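Local coordinates for protein beta-fructofuranosidase (Arthrobacter, PDB 3WPU) that is an enzyme of the levansucrase/invertase family, built on a five-bladed beta-propeller with a central pocket, at residues 20-26 with 378-382; 28-34 with 360-365; 227-233 with 323-327; 262-266 with 335-341. One frame throughout, in Å; residues are numbered along the deposited sequence.

Contact 4 lies deepest, its centre about 9 Å from the centre of the chain, where two sheets of the propeller meet. The other three sit about 20 to 22 Å out. Contacts 1 and 2 are buried, while contact 3 is partly open to solvent. Contacts 1 and 3 meet on strand 321-331: Arg379 of contact 1 reaches Pro325 O of contact 3. Contacts 3 and 4 touch through Phe263, which packs on Tyr233 and Phe323. Along the chain contact 2 nests inside the loop closed by contact 1. In contacts 1 and 2 an arginine grips backbone carbonyls. Contact 3 is mainly aromatic and proline packing, and contact 4 centres on a buried glutamate, proline and water.

Contact 1 of 4, residues 20-26 with 378-382; sequences PEDDFTA and IRSDY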
# COMPACT_ATOMS: atom_id res chain seq x y z
N PRO A 20 -5.91 -16.68 -13.70
CA PRO A 20 -5.50 -15.26 -13.73
C PRO A 20 -5.87 -14.56 -15.03
O PRO A 20 -6.20 -13.37 -15.01
CB PRO A 20 -3.99 -15.35 -13.54
CG PRO A 20 -3.87 -16.49 -12.60
CD PRO A 20 -4.81 -17.53 -13.21
N GLU A 21 -5.89 -15.31 -16.14
CA GLU A 21 -6.20 -14.76 -17.47
C GLU A 21 -7.70 -14.69 -17.81
O GLU A 21 -8.06 -14.15 -18.84
CB GLU A 21 -5.49 -15.61 -18.55
CG GLU A 21 -3.98 -15.65 -18.41
CD GLU A 21 -3.47 -16.66 -17.37
OE1 GLU A 21 -4.27 -17.35 -16.70
OE2 GLU A 21 -2.24 -16.74 -17.18
N ASP A 22 -8.57 -15.23 -16.94
CA ASP A 22 -10.02 -15.21 -17.11
C ASP A 22 -10.60 -13.81 -16.94
O ASP A 22 -9.93 -12.92 -16.44
CB ASP A 22 -10.70 -16.14 -16.10
CG ASP A 22 -10.54 -17.62 -16.44
OD1 ASP A 22 -10.22 -17.94 -17.61
OD2 ASP A 22 -10.76 -18.48 -15.55
N ASP A 23 -11.83 -13.63 -17.38
CA ASP A 23 -12.46 -12.31 -17.42
C ASP A 23 -13.28 -11.95 -16.19
O ASP A 23 -13.78 -10.82 -16.09
CB ASP A 23 -13.29 -12.22 -18.69
CG ASP A 23 -12.42 -12.28 -19.89
OD1 ASP A 23 -12.24 -13.38 -20.45
OD2 ASP A 23 -11.84 -11.25 -20.20
N PHE A 24 -13.41 -12.87 -15.25
CA PHE A 24 -14.21 -12.60 -14.07
C PHE A 24 -13.61 -11.48 -13.24
O PHE A 24 -12.45 -11.54 -12.85
CB PHE A 24 -14.29 -13.83 -13.20
CG PHE A 24 -15.15 -13.63 -11.99
CD1 PHE A 24 -16.52 -13.86 -12.05
CD2 PHE A 24 -14.59 -13.15 -10.81
CE1 PHE A 24 -17.31 -13.68 -10.91
CE2 PHE A 24 -15.38 -12.93 -9.69
CZ PHE A 24 -16.74 -13.19 -9.74
N THR A 25 -14.45 -10.51 -12.91
CA THR A 25 -14.06 -9.40 -12.03
C THR A 25 -15.02 -9.41 -10.84
O THR A 25 -16.26 -9.31 -11.02
CB THR A 25 -14.18 -8.06 -12.74
OG1 THR A 25 -13.30 -8.00 -13.87
CG2 THR A 25 -13.83 -6.90 -11.80
N ALA A 26 -14.46 -9.52 -9.64
CA ALA A 26 -15.24 -9.49 -8.39
C ALA A 26 -15.73 -8.07 -8.18
O ALA A 26 -15.05 -7.13 -8.58
CB ALA A 26 -14.40 -9.90 -7.20
N ILE A 378 -6.03 -15.49 -6.76
CA ILE A 378 -5.78 -14.05 -6.98
C ILE A 378 -6.91 -13.41 -7.81
O ILE A 378 -7.26 -12.24 -7.61
CB ILE A 378 -4.39 -13.74 -7.57
CG1 ILE A 378 -4.20 -14.39 -8.97
CG2 ILE A 378 -3.35 -14.26 -6.58
CD1 ILE A 378 -2.90 -13.99 -9.60
N ARG A 379 -7.50 -14.20 -8.71
CA ARG A 379 -8.77 -13.89 -9.34
C ARG A 379 -9.82 -14.83 -8.76
O ARG A 379 -9.78 -16.05 -8.97
CB ARG A 379 -8.71 -14.01 -10.87
CG ARG A 379 -10.00 -13.59 -11.57
CD ARG A 379 -9.99 -13.67 -13.09
NE ARG A 379 -8.85 -12.97 -13.65
CZ ARG A 379 -8.76 -11.64 -13.75
NH1 ARG A 379 -9.79 -10.89 -13.42
NH2 ARG A 379 -7.66 -11.10 -14.24
N SER A 380 -10.73 -14.28 -7.98
CA SER A 380 -11.76 -15.07 -7.35
C SER A 380 -13.01 -14.24 -7.14
O SER A 380 -12.97 -13.02 -7.28
CB SER A 380 -11.22 -15.65 -6.05
OG SER A 380 -10.93 -14.63 -5.10
N ASP A 381 -14.12 -14.88 -6.75
CA ASP A 381 -15.28 -14.11 -6.32
C ASP A 381 -15.07 -13.70 -4.88
O ASP A 381 -15.61 -14.28 -3.93
CB ASP A 381 -16.59 -14.88 -6.51
CG ASP A 381 -17.79 -14.06 -6.07
OD1 ASP A 381 -17.64 -12.82 -5.88
OD2 ASP A 381 -18.87 -14.63 -5.85
N TYR A 382 -14.24 -12.67 -4.73
CA TYR A 382 -13.77 -12.22 -3.43
C TYR A 382 -14.91 -11.91 -2.45
O TYR A 382 -15.93 -11.32 -2.84
CB TYR A 382 -12.92 -10.96 -3.59
CG TYR A 382 -11.48 -11.20 -3.98
CD1 TYR A 382 -11.04 -11.00 -5.29
CD2 TYR A 382 -10.54 -11.61 -3.03
CE1 TYR A 382 -9.71 -11.23 -5.66
CE2 TYR A 382 -9.21 -11.82 -3.38
CZ TYR A 382 -8.80 -11.62 -4.70
OH TYR A 382 -7.47 -11.84 -4.98
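Arg379 is wrapped by the backbone of residues 20-26, part of the N-terminal arm that leads into edge strand 26-27 of the beta-propeller. The loop 378-382 links strands 369-375 and 383-384, which belong to a different sheet.

The hydrogen bonds across the contact all come from the guanidinium group. The chain of Arg379 leaves with CG anti to the backbone N (chi1 -176°) and bends at chi3 (-52°), which brings the edge of the group to Pro20 O and Phe24 O. Side-on, NE and NH2 both bond to one atom: Arg379 NE to Pro20 O is 3.0 Å, from above the carbonyl plane, and Arg379 NH2 to Pro20 O is 2.8 Å. At another edge Arg379 NH1 donates to Phe24 O at 2.8 Å, with an N-H...O angle of 157°. Asp22 O sits over one face, 3.0 Å from Arg379 NE, but the angle is too poor for a hydrogen bond. Outside, NH2 and NH1 also donate to Pro325 O and Pro326 O of strand 321-331.

Ring and apolar packing flanks the arginine. The Phe24 ring brings CE2 to 3.4 Å from Ser380 O, which lies near the ring plane, and CZ to 3.6 Å from Asp381 CB. Tyr18 stacks on this ring. Pro20 CG and Ile378 CD1 meet at 4.0 Å, their side chains about perpendicular. Ala26 CB rests at the edge of the Tyr382 ring.

Polar bonds beside the packing hold the loop 378-382. The Asp381 carboxylate is bonded to His13 and Thr14, and Tyr382 OH donates to Ile378 O at 2.7 Å.

Contact 2 of 4, residues 28-34 with 360-365; sequences WTRADAR and FAAGLD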
# COMPACT_ATOMS: atom_id res chain seq x y z
N TRP A 28 -17.05 -5.29 -5.27
CA TRP A 28 -17.34 -4.81 -3.93
C TRP A 28 -18.63 -4.03 -4.10
O TRP A 28 -18.62 -2.96 -4.70
CB TRP A 28 -16.22 -3.91 -3.43
CG TRP A 28 -16.38 -3.41 -2.04
CD1 TRP A 28 -17.13 -3.97 -1.05
CD2 TRP A 28 -15.74 -2.26 -1.45
NE1 TRP A 28 -17.03 -3.22 0.10
CE2 TRP A 28 -16.14 -2.21 -0.11
CE3 TRP A 28 -14.82 -1.32 -1.91
CZ2 TRP A 28 -15.71 -1.21 0.76
CZ3 TRP A 28 -14.42 -0.31 -1.06
CH2 TRP A 28 -14.83 -0.30 0.26
N THR A 29 -19.75 -4.62 -3.68
CA THR A 29 -21.05 -4.12 -4.13
C THR A 29 -21.56 -3.02 -3.21
O THR A 29 -21.06 -2.86 -2.11
CB THR A 29 -22.12 -5.21 -4.17
OG1 THR A 29 -22.42 -5.64 -2.83
CG2 THR A 29 -21.64 -6.42 -4.99
N ARG A 30 -22.62 -2.33 -3.63
CA ARG A 30 -23.27 -1.35 -2.74
C ARG A 30 -23.88 -2.04 -1.52
O ARG A 30 -23.80 -1.52 -0.42
CB ARG A 30 -24.31 -0.53 -3.51
CG ARG A 30 -23.67 0.42 -4.50
CD ARG A 30 -24.68 1.34 -5.19
NE ARG A 30 -25.47 2.19 -4.30
CZ ARG A 30 -25.12 3.40 -3.89
NH1 ARG A 30 -23.95 3.92 -4.24
NH2 ARG A 30 -25.93 4.09 -3.11
N ALA A 31 -24.45 -3.23 -1.70
CA ALA A 31 -25.00 -4.00 -0.60
C ALA A 31 -23.90 -4.33 0.41
O ALA A 31 -24.10 -4.20 1.63
CB ALA A 31 -25.64 -5.28 -1.13
N ASP A 32 -22.73 -4.71 -0.09
CA ASP A 32 -21.55 -5.01 0.75
C ASP A 32 -21.16 -3.74 1.52
O ASP A 32 -21.03 -3.74 2.74
CB ASP A 32 -20.36 -5.49 -0.12
CG ASP A 32 -20.57 -6.89 -0.74
OD1 ASP A 32 -21.40 -7.68 -0.24
OD2 ASP A 32 -19.82 -7.19 -1.71
N ALA A 33 -20.98 -2.65 0.79
CA ALA A 33 -20.50 -1.42 1.38
C ALA A 33 -21.48 -0.87 2.40
O ALA A 33 -21.07 -0.19 3.37
CB ALA A 33 -20.19 -0.40 0.27
N ARG A 34 -22.77 -1.16 2.26
CA ARG A 34 -23.76 -0.66 3.23
C ARG A 34 -23.67 -1.37 4.57
O ARG A 34 -24.15 -0.87 5.58
CB ARG A 34 -25.19 -0.66 2.66
CG ARG A 34 -25.36 0.41 1.59
CD ARG A 34 -26.72 0.38 0.90
NE ARG A 34 -27.84 0.64 1.82
CZ ARG A 34 -29.13 0.42 1.53
NH1 ARG A 34 -29.49 -0.11 0.36
NH2 ARG A 34 -30.06 0.69 2.45
N PHE A 360 -16.21 7.61 -1.09
CA PHE A 360 -17.41 6.79 -1.19
C PHE A 360 -18.51 7.47 -1.99
O PHE A 360 -18.74 8.67 -1.86
CB PHE A 360 -17.96 6.38 0.19
CG PHE A 360 -17.21 5.23 0.82
CD1 PHE A 360 -17.39 3.92 0.35
CD2 PHE A 360 -16.37 5.43 1.91
CE1 PHE A 360 -16.71 2.87 0.96
CE2 PHE A 360 -15.68 4.37 2.50
CZ PHE A 360 -15.86 3.08 2.01
N ALA A 361 -19.21 6.68 -2.79
CA ALA A 361 -20.31 7.18 -3.61
C ALA A 361 -21.52 7.63 -2.80
O ALA A 361 -21.69 7.26 -1.62
CB ALA A 361 -20.76 6.10 -4.56
N ALA A 362 -22.42 8.33 -3.49
CA ALA A 362 -23.66 8.75 -2.88
C ALA A 362 -24.37 7.61 -2.18
O ALA A 362 -24.47 6.50 -2.69
CB ALA A 362 -24.57 9.41 -3.91
N GLY A 363 -24.85 7.88 -0.97
CA GLY A 363 -25.58 6.91 -0.18
C GLY A 363 -24.68 5.97 0.63
O GLY A 363 -25.17 5.21 1.44
N LEU A 364 -23.37 6.03 0.41
CA LEU A 364 -22.42 5.15 1.09
C LEU A 364 -21.50 5.94 2.00
O LEU A 364 -21.41 7.17 1.91
CB LEU A 364 -21.60 4.36 0.07
CG LEU A 364 -22.38 3.56 -0.97
CD1 LEU A 364 -21.42 2.83 -1.89
CD2 LEU A 364 -23.32 2.57 -0.30
N ASP A 365 -20.82 5.25 2.92
CA ASP A 365 -20.01 5.93 3.91
C ASP A 365 -19.13 4.87 4.59
O ASP A 365 -19.51 3.72 4.73
CB ASP A 365 -20.92 6.60 4.94
CG ASP A 365 -20.33 7.85 5.55
OD1 ASP A 365 -19.25 8.30 5.14
OD2 ASP A 365 -21.00 8.37 6.45
O HOH W 1 -21.61 2.46 3.56
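The first turn of helix 30-38 packs on a type II beta turn from Ala361 to Leu364, with Arg34 CA and Leu364 CA 6.3 Å apart.

Arg30 makes the polar link. A bend at chi3 (59°) brings its guanidinium end-on to one carbonyl. Arg30 NH2 donates to Ala362 O at 2.8 Å and Arg30 NH1 to the same Ala362 O at 3.1 Å, with the acceptor in the guanidinium plane. Elsewhere Arg30 NE pairs with Glu291, and NH1 reaches the carbonyl of Cys332, which is disulfide-bonded to Cys276.

Leu364 packs against Arg30, Ala33 and Arg34. Its CD2 lies over the face of the Arg30 guanidinium and meets Arg34 CG at 3.5 Å. Its other branch, CD1, reaches Ala33 CB at 4.1 Å. Water 1 joins the backbones: it donates to Ala33 O at 2.7 Å and accepts from Asp365 N at 3.0 Å. Trp28 CH2 touches Phe360 CE1 at 3.8 Å, the ring planes inclined at 70°.

Asp32 N donates to Thr29 OG1, the N-cap, and Thr29 N donates back to Asp32 OD2. This is a capping box, at the N-terminus of a helix that packs on the loop between strands 348-355 and 369-375.

Contact 3 of 4, residues 227-233 with 323-327; sequences QADGTYY and FLPPI
An Asx turn at Asp229 presents Tyr232 and Tyr233 to Phe323, Leu324 and two prolines of strand 321-331. The Asp229 CG lies between its own backbone N and carbonyl carbon (chi1 65°), and from there the carboxylate faces the amides that follow. Asp229 OD2 accepts from Thr231 N and, at 2.9 Å, from Tyr232 N. Asp229 OD1 takes Tyr233 N at 2.9 Å. Three bonds therefore fix the carboxylate and the loop.

Tyr232 lies side by side with Pro325. Pro325 CA stands 3.9 Å from the centroid of the Tyr232 ring, 8° off the ring normal, a CH-pi contact over the face. Pro326 touches both tyrosines: its CD meets Tyr232 CD1 at 3.9 Å, and its CG meets Tyr233 CE1 at 3.8 Å.

Tyr233 supplies the hydrogen bond across the contact. Its OH donates to Leu324 O at 2.7 Å and also bonds to the N of Leu310. Tyr233 CE2 touches Phe323 CD1 at 3.4 Å, with the ring planes at 46°. Gln227 O lies at the edge of the Phe323 ring, 3.1 Å from Phe323 CE2.

The loop follows strand 213-226 and covers strand 321-331, which runs between strands 305-313 and 26-27 in its sheet. Phe263 of strand 260-266 meets Tyr233 edge-to-face.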
# COMPACT_ATOMS: atom_id res chain seq x y z
N GLN A 227 0.61 1.59 -19.28
CA GLN A 227 -0.23 2.78 -19.19
C GLN A 227 -1.67 2.35 -19.45
O GLN A 227 -1.92 1.36 -20.14
CB GLN A 227 0.22 3.87 -20.15
CG GLN A 227 0.07 3.58 -21.60
CD GLN A 227 0.78 4.63 -22.45
OE1 GLN A 227 2.01 4.68 -22.49
NE2 GLN A 227 0.02 5.47 -23.10
N ALA A 228 -2.61 3.09 -18.90
CA ALA A 228 -4.03 2.76 -19.03
C ALA A 228 -4.43 2.52 -20.49
O ALA A 228 -4.06 3.29 -21.39
CB ALA A 228 -4.88 3.86 -18.41
N ASP A 229 -5.17 1.44 -20.71
CA ASP A 229 -5.48 0.96 -22.06
C ASP A 229 -6.85 1.38 -22.61
O ASP A 229 -7.02 1.52 -23.84
CB ASP A 229 -5.43 -0.56 -22.07
CG ASP A 229 -6.51 -1.17 -21.19
OD1 ASP A 229 -6.58 -0.85 -19.99
OD2 ASP A 229 -7.34 -1.95 -21.71
N GLY A 230 -7.85 1.48 -21.74
CA GLY A 230 -9.17 1.97 -22.13
C GLY A 230 -10.19 0.89 -22.35
O GLY A 230 -11.36 1.21 -22.61
N THR A 231 -9.77 -0.37 -22.31
CA THR A 231 -10.70 -1.50 -22.31
C THR A 231 -10.88 -2.08 -20.91
O THR A 231 -12.01 -2.36 -20.51
CB THR A 231 -10.22 -2.60 -23.29
OG1 THR A 231 -10.19 -2.04 -24.61
CG2 THR A 231 -11.16 -3.77 -23.29
N TYR A 232 -9.78 -2.25 -20.17
CA TYR A 232 -9.83 -2.70 -18.79
C TYR A 232 -9.65 -1.54 -17.80
O TYR A 232 -10.31 -1.50 -16.77
CB TYR A 232 -8.72 -3.72 -18.52
CG TYR A 232 -8.82 -4.99 -19.35
CD1 TYR A 232 -10.03 -5.65 -19.51
CD2 TYR A 232 -7.70 -5.54 -19.89
CE1 TYR A 232 -10.11 -6.82 -20.24
CE2 TYR A 232 -7.78 -6.71 -20.62
CZ TYR A 232 -8.99 -7.34 -20.79
OH TYR A 232 -9.08 -8.54 -21.52
N TYR A 233 -8.72 -0.64 -18.10
CA TYR A 233 -8.36 0.45 -17.18
C TYR A 233 -8.62 1.77 -17.86
O TYR A 233 -8.20 2.00 -19.01
CB TYR A 233 -6.92 0.26 -16.66
CG TYR A 233 -6.78 -1.11 -16.14
CD1 TYR A 233 -7.44 -1.51 -14.99
CD2 TYR A 233 -6.11 -2.09 -16.87
CE1 TYR A 233 -7.39 -2.80 -14.52
CE2 TYR A 233 -6.05 -3.39 -16.42
CZ TYR A 233 -6.71 -3.76 -15.27
OH TYR A 233 -6.71 -5.06 -14.85
N PHE A 323 -1.47 -6.60 -19.59
CA PHE A 323 -2.64 -6.41 -18.78
C PHE A 323 -3.48 -7.68 -18.79
O PHE A 323 -3.54 -8.41 -19.80
CB PHE A 323 -3.52 -5.29 -19.33
CG PHE A 323 -3.05 -3.90 -18.99
CD1 PHE A 323 -2.85 -3.54 -17.69
CD2 PHE A 323 -2.88 -2.96 -19.98
CE1 PHE A 323 -2.46 -2.25 -17.36
CE2 PHE A 323 -2.49 -1.67 -19.69
CZ PHE A 323 -2.28 -1.31 -18.38
N LEU A 324 -4.11 -7.94 -17.65
CA LEU A 324 -5.17 -8.92 -17.52
C LEU A 324 -6.42 -8.20 -17.03
O LEU A 324 -6.35 -7.02 -16.62
CB LEU A 324 -4.74 -10.03 -16.56
CG LEU A 324 -3.52 -10.85 -16.99
CD1 LEU A 324 -3.10 -11.85 -15.93
CD2 LEU A 324 -3.77 -11.57 -18.31
N PRO A 325 -7.58 -8.88 -17.06
CA PRO A 325 -8.81 -8.15 -16.66
C PRO A 325 -8.78 -7.72 -15.18
O PRO A 325 -8.09 -8.31 -14.36
CB PRO A 325 -9.93 -9.15 -16.98
CG PRO A 325 -9.33 -10.00 -18.10
CD PRO A 325 -7.90 -10.17 -17.70
N PRO A 326 -9.51 -6.65 -14.82
CA PRO A 326 -9.48 -6.27 -13.41
C PRO A 326 -9.95 -7.38 -12.46
O PRO A 326 -10.84 -8.20 -12.82
CB PRO A 326 -10.46 -5.07 -13.33
CG PRO A 326 -10.74 -4.66 -14.73
CD PRO A 326 -10.46 -5.85 -15.61
N ILE A 327 -9.35 -7.45 -11.29
CA ILE A 327 -9.78 -8.46 -10.29
C ILE A 327 -10.84 -8.00 -9.32
O ILE A 327 -11.55 -8.84 -8.73
CB ILE A 327 -8.60 -9.11 -9.52
CG1 ILE A 327 -7.71 -8.05 -8.85
CG2 ILE A 327 -7.75 -9.97 -10.46
CD1 ILE A 327 -6.68 -8.62 -7.89

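Contact 4 of 4, residues 262-266 with 335-341; sequences VFEGN and DQTERPQ
Two sheets of the propeller meet where strand 260-266 runs against residues 335-341, which lead into strand 340-345. Glu264 and Pro340 make the largest shares of the contact. The two stretches run nearly antiparallel, but side chains and water connect them instead of a ladder of backbone bonds.

Pro340 packs on the strand backbone: its CG is 3.4 Å from Phe263 C. Its CB meets Val262 CG2 at 4.0 Å.

Glu264 extends straight across, with CG anti to its backbone N (chi1 177°). Its CG passes 3.3 Å from Thr337 O. The carboxylate then lies between the neighbouring side chains, with Glu264 OE1 3.4 Å from Glu338 CG and OE2 against Gln336. Water 2 is 2.6 Å from Glu264 OE2 and equally close to Gly265 O, and it bridges weakly to Thr337 N. Farther along, Asn266 ND2 makes a weak hydrogen bond to Asp335 O at 3.1 Å. Asn266 OD1 is taken by Asn243 N.

Glu264 and Glu338 lie side by side and point the same way, with Glu264 OE1 only 4.2 Å from Glu338 OE1. Glu338 has a salt bridge to Arg245 and a hydrogen bond with Tyr421. A glycerol, probably from the crystallisation liquor, lies about 6 Å from its side chain. Packing of neighbouring sheets near the centre of the chain is as expected for the five-bladed beta-propeller of this family.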
# COMPACT_ATOMS: atom_id res chain seq x y z
N VAL A 262 -0.49 -6.22 -9.07
CA VAL A 262 -1.73 -5.50 -8.91
C VAL A 262 -1.43 -4.02 -8.81
O VAL A 262 -0.31 -3.60 -8.50
CB VAL A 262 -2.61 -5.98 -7.72
CG1 VAL A 262 -3.12 -7.40 -7.99
CG2 VAL A 262 -1.88 -5.95 -6.41
N PHE A 263 -2.44 -3.24 -9.16
CA PHE A 263 -2.33 -1.80 -9.17
C PHE A 263 -3.73 -1.21 -9.12
O PHE A 263 -4.71 -1.90 -9.34
CB PHE A 263 -1.59 -1.33 -10.44
CG PHE A 263 -2.18 -1.87 -11.70
CD1 PHE A 263 -3.19 -1.19 -12.36
CD2 PHE A 263 -1.75 -3.07 -12.21
CE1 PHE A 263 -3.77 -1.70 -13.50
CE2 PHE A 263 -2.33 -3.60 -13.35
CZ PHE A 263 -3.33 -2.91 -14.00
N GLU A 264 -3.82 0.07 -8.74
CA GLU A 264 -5.06 0.80 -8.82
C GLU A 264 -5.37 1.29 -10.22
O GLU A 264 -4.52 1.88 -10.88
CB GLU A 264 -5.01 2.04 -7.88
CG GLU A 264 -6.28 2.87 -7.99
CD GLU A 264 -6.26 4.13 -7.13
OE1 GLU A 264 -5.21 4.44 -6.57
OE2 GLU A 264 -7.31 4.79 -7.06
N GLY A 265 -6.61 1.08 -10.65
CA GLY A 265 -7.16 1.70 -11.85
C GLY A 265 -8.55 2.26 -11.62
O GLY A 265 -9.02 2.34 -10.46
N ASN A 266 -9.20 2.67 -12.71
CA ASN A 266 -10.64 2.84 -12.71
C ASN A 266 -11.22 1.94 -13.79
O ASN A 266 -10.55 1.61 -14.76
CB ASN A 266 -11.08 4.27 -13.04
CG ASN A 266 -10.75 5.28 -11.93
OD1 ASN A 266 -10.43 6.42 -12.23
ND2 ASN A 266 -10.86 4.90 -10.71
N ASP A 335 -14.41 5.79 -5.79
CA ASP A 335 -13.50 6.30 -6.81
C ASP A 335 -12.13 5.64 -6.75
O ASP A 335 -11.45 5.50 -7.77
CB ASP A 335 -13.32 7.82 -6.58
CG ASP A 335 -12.49 8.51 -7.65
OD1 ASP A 335 -12.66 8.21 -8.87
OD2 ASP A 335 -11.66 9.37 -7.26
N GLN A 336 -11.72 5.25 -5.54
CA GLN A 336 -10.32 4.96 -5.27
C GLN A 336 -10.11 3.74 -4.38
O GLN A 336 -10.29 3.78 -3.19
CB GLN A 336 -9.67 6.21 -4.66
CG GLN A 336 -9.47 7.33 -5.65
CD GLN A 336 -8.54 8.38 -5.11
OE1 GLN A 336 -7.96 9.14 -5.85
NE2 GLN A 336 -8.35 8.39 -3.79
N THR A 337 -9.73 2.61 -4.99
CA THR A 337 -9.23 1.47 -4.26
C THR A 337 -7.71 1.56 -4.42
O THR A 337 -7.14 1.07 -5.40
CB THR A 337 -9.79 0.18 -4.90
OG1 THR A 337 -9.74 0.33 -6.33
CG2 THR A 337 -11.26 -0.02 -4.52
N GLU A 338 -7.05 2.23 -3.49
CA GLU A 338 -5.65 2.57 -3.63
C GLU A 338 -4.71 1.49 -3.09
O GLU A 338 -5.11 0.67 -2.26
CB GLU A 338 -5.37 3.89 -2.89
CG GLU A 338 -6.26 5.00 -3.36
CD GLU A 338 -5.88 6.32 -2.76
OE1 GLU A 338 -4.84 6.89 -3.17
OE2 GLU A 338 -6.67 6.83 -1.94
N ARG A 339 -3.45 1.56 -3.51
CA ARG A 339 -2.40 0.72 -2.98
C ARG A 339 -2.76 -0.75 -2.74
O ARG A 339 -2.61 -1.30 -1.64
CB ARG A 339 -1.88 1.34 -1.69
CG ARG A 339 -0.51 0.86 -1.47
CD ARG A 339 0.16 1.45 -0.27
NE ARG A 339 1.48 0.84 -0.25
CZ ARG A 339 2.48 1.26 0.48
NH1 ARG A 339 2.33 2.30 1.33
NH2 ARG A 339 3.62 0.61 0.38
N PRO A 340 -3.24 -1.41 -3.79
CA PRO A 340 -3.61 -2.80 -3.62
C PRO A 340 -2.38 -3.69 -3.39
O PRO A 340 -1.30 -3.46 -3.94
CB PRO A 340 -4.29 -3.14 -4.93
CG PRO A 340 -3.64 -2.24 -5.93
CD PRO A 340 -3.45 -0.93 -5.16
N GLN A 341 -2.56 -4.70 -2.56
CA GLN A 341 -1.57 -5.78 -2.41
C GLN A 341 -2.30 -7.08 -2.22
O GLN A 341 -3.42 -7.11 -1.75
CB GLN A 341 -0.63 -5.55 -1.23
CG GLN A 341 -1.37 -5.41 0.10
CD GLN A 341 -0.48 -5.10 1.28
OE1 GLN A 341 -0.66 -4.03 1.91
NE2 GLN A 341 0.45 -6.00 1.61
O HOH W 2 -9.35 3.73 -8.23